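Long-range contact in uncharacterized protein (Staphylococcus aureus subsp. aureus Mu50, PDB 4EBG), which is of unknown function but is a secreted DUF4467-family protein with a cystatin-like fold: residues N37-K42 / D90-N95. Residues are numbered along the deposited sequence; the frame is centred on the assembly and turned at random.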
# COMPACT_ATOMS: atom_id res chain seq x y z
N ASN B 37 -12.50 -8.51 -12.91
CA ASN B 37 -13.71 -7.96 -13.46
C ASN B 37 -13.52 -6.50 -13.75
O ASN B 37 -12.98 -5.76 -12.94
CB ASN B 37 -14.85 -8.18 -12.49
CG ASN B 37 -15.17 -9.63 -12.31
OD1 ASN B 37 -14.95 -10.44 -13.24
ND2 ASN B 37 -15.74 -9.98 -11.16
N THR B 38 -13.93 -6.02 -14.94
CA THR B 38 -13.83 -4.66 -15.37
C THR B 38 -15.14 -4.17 -15.94
O THR B 38 -15.75 -4.86 -16.78
CB THR B 38 -12.71 -4.49 -16.44
OG1 THR B 38 -11.52 -5.11 -15.98
CG2 THR B 38 -12.48 -3.06 -16.79
N HIS B 39 -15.58 -3.00 -15.51
CA HIS B 39 -16.74 -2.33 -16.06
C HIS B 39 -16.41 -0.87 -16.33
O HIS B 39 -15.78 -0.21 -15.50
CB HIS B 39 -17.95 -2.40 -15.14
CG HIS B 39 -18.52 -3.77 -15.00
ND1 HIS B 39 -18.01 -4.71 -14.14
CD2 HIS B 39 -19.56 -4.37 -15.64
CE1 HIS B 39 -18.71 -5.82 -14.23
NE2 HIS B 39 -19.68 -5.64 -15.11
N VAL B 40 -16.83 -0.35 -17.48
CA VAL B 40 -16.66 1.05 -17.85
C VAL B 40 -18.02 1.74 -17.86
O VAL B 40 -19.02 1.17 -18.35
CB VAL B 40 -15.99 1.20 -19.24
CG1 VAL B 40 -15.87 2.65 -19.66
CG2 VAL B 40 -14.67 0.46 -19.27
N TYR B 41 -18.05 2.97 -17.33
CA TYR B 41 -19.24 3.78 -17.24
C TYR B 41 -18.98 5.14 -17.80
O TYR B 41 -17.85 5.60 -17.89
CB TYR B 41 -19.72 3.89 -15.79
CG TYR B 41 -19.95 2.57 -15.16
CD1 TYR B 41 -21.20 1.94 -15.28
CD2 TYR B 41 -18.94 1.89 -14.47
CE1 TYR B 41 -21.43 0.64 -14.73
CE2 TYR B 41 -19.20 0.64 -13.93
CZ TYR B 41 -20.41 -0.00 -14.10
OH TYR B 41 -20.59 -1.26 -13.58
N LYS B 42 -20.08 5.83 -18.07
CA LYS B 42 -20.08 7.24 -18.48
C LYS B 42 -19.08 7.48 -19.60
O LYS B 42 -18.31 8.42 -19.59
CB LYS B 42 -19.95 8.16 -17.25
CG LYS B 42 -21.28 8.15 -16.40
CD LYS B 42 -21.34 9.15 -15.29
CE LYS B 42 -22.52 8.93 -14.38
NZ LYS B 42 -22.62 10.03 -13.35
N ASP B 90 -20.99 0.62 -20.15
CA ASP B 90 -20.67 0.65 -21.56
C ASP B 90 -19.80 -0.51 -22.06
O ASP B 90 -19.65 -0.74 -23.24
CB ASP B 90 -19.88 1.92 -21.89
CG ASP B 90 -20.57 3.16 -21.47
OD1 ASP B 90 -21.71 3.38 -21.94
OD2 ASP B 90 -19.99 3.89 -20.66
N TYR B 91 -19.23 -1.24 -21.11
CA TYR B 91 -18.27 -2.30 -21.37
C TYR B 91 -18.21 -3.15 -20.14
O TYR B 91 -18.18 -2.63 -19.00
CB TYR B 91 -16.88 -1.73 -21.67
CG TYR B 91 -15.76 -2.71 -21.72
CD1 TYR B 91 -15.09 -3.11 -20.55
CD2 TYR B 91 -15.35 -3.29 -22.90
CE1 TYR B 91 -14.00 -3.97 -20.60
CE2 TYR B 91 -14.24 -4.16 -22.94
CZ TYR B 91 -13.61 -4.50 -21.78
OH TYR B 91 -12.54 -5.34 -21.81
N GLU B 92 -18.11 -4.46 -20.34
CA GLU B 92 -17.94 -5.45 -19.26
C GLU B 92 -16.92 -6.49 -19.72
O GLU B 92 -17.03 -7.02 -20.84
CB GLU B 92 -19.28 -6.16 -18.93
CG GLU B 92 -19.18 -7.34 -17.95
CD GLU B 92 -20.53 -7.89 -17.55
OE1 GLU B 92 -21.19 -8.56 -18.37
OE2 GLU B 92 -20.94 -7.70 -16.38
N ASP B 93 -15.99 -6.84 -18.84
CA ASP B 93 -15.06 -7.95 -19.02
C ASP B 93 -15.07 -8.69 -17.68
O ASP B 93 -14.38 -8.30 -16.76
CB ASP B 93 -13.67 -7.42 -19.41
CG ASP B 93 -12.66 -8.49 -19.70
OD1 ASP B 93 -13.01 -9.67 -19.59
OD2 ASP B 93 -11.50 -8.12 -20.06
N GLU B 94 -15.96 -9.67 -17.56
CA GLU B 94 -16.24 -10.36 -16.31
C GLU B 94 -15.63 -11.73 -16.34
O GLU B 94 -16.13 -12.62 -17.02
CB GLU B 94 -17.76 -10.49 -16.12
CG GLU B 94 -18.19 -10.93 -14.76
CD GLU B 94 -18.24 -9.84 -13.72
OE1 GLU B 94 -17.78 -8.70 -13.98
OE2 GLU B 94 -18.75 -10.14 -12.62
N ASN B 95 -14.53 -11.89 -15.65
CA ASN B 95 -13.82 -13.14 -15.62
C ASN B 95 -13.96 -13.94 -14.33
O ASN B 95 -13.56 -15.10 -14.28
CB ASN B 95 -12.37 -12.91 -15.90
CG ASN B 95 -12.16 -12.34 -17.25
OD1 ASN B 95 -12.39 -13.03 -18.27
ND2 ASN B 95 -11.77 -11.07 -17.32
O HOH W 1 -11.56 -7.71 -16.64
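V40 and Y91 meet on the face of the sheet that packs against helix 3-23: CG2 of V40 lies 3.8 Å from CD1 of Y91, and I6 of the helix touches both side chains. T38, on the same face, directs its CG2 at the edge of the Y91 ring, while its OG1 is hydrogen-bonded to Y10 OH and to a water that bridges to D93 O. Between the strands, T38 and D93 form a hydrogen-bonded pair, with D93 N to T38 O at 2.9 Å and T38 N to D93 O at 3.0 Å. This antiparallel pairing adds 91-94 as an outermost strand of the chain's five-stranded sheet, against which helix 3-23 packs, consistent with the family's cystatin-like fold. On the other face M84 of helix 80-86 touches H39 and Y41, while the outer strand's glutamates lie toward solvent, E92 exposed and E94 partly so. E92 runs extended alongside H39, whose NE2 donates to E92 OE2 at 2.7 Å, meeting it on the anti side, with ring and carboxylate 71° apart. E94 bends at chi2 (81°), bringing its carboxylate flat against the N37 amide, the planes 7° apart, and OE1 to the H39 ring edge, 3.0 Å from CE1. N37 OD1 accepts from V96 N and, weakly, N95 N; its ND2 bonds to Y62.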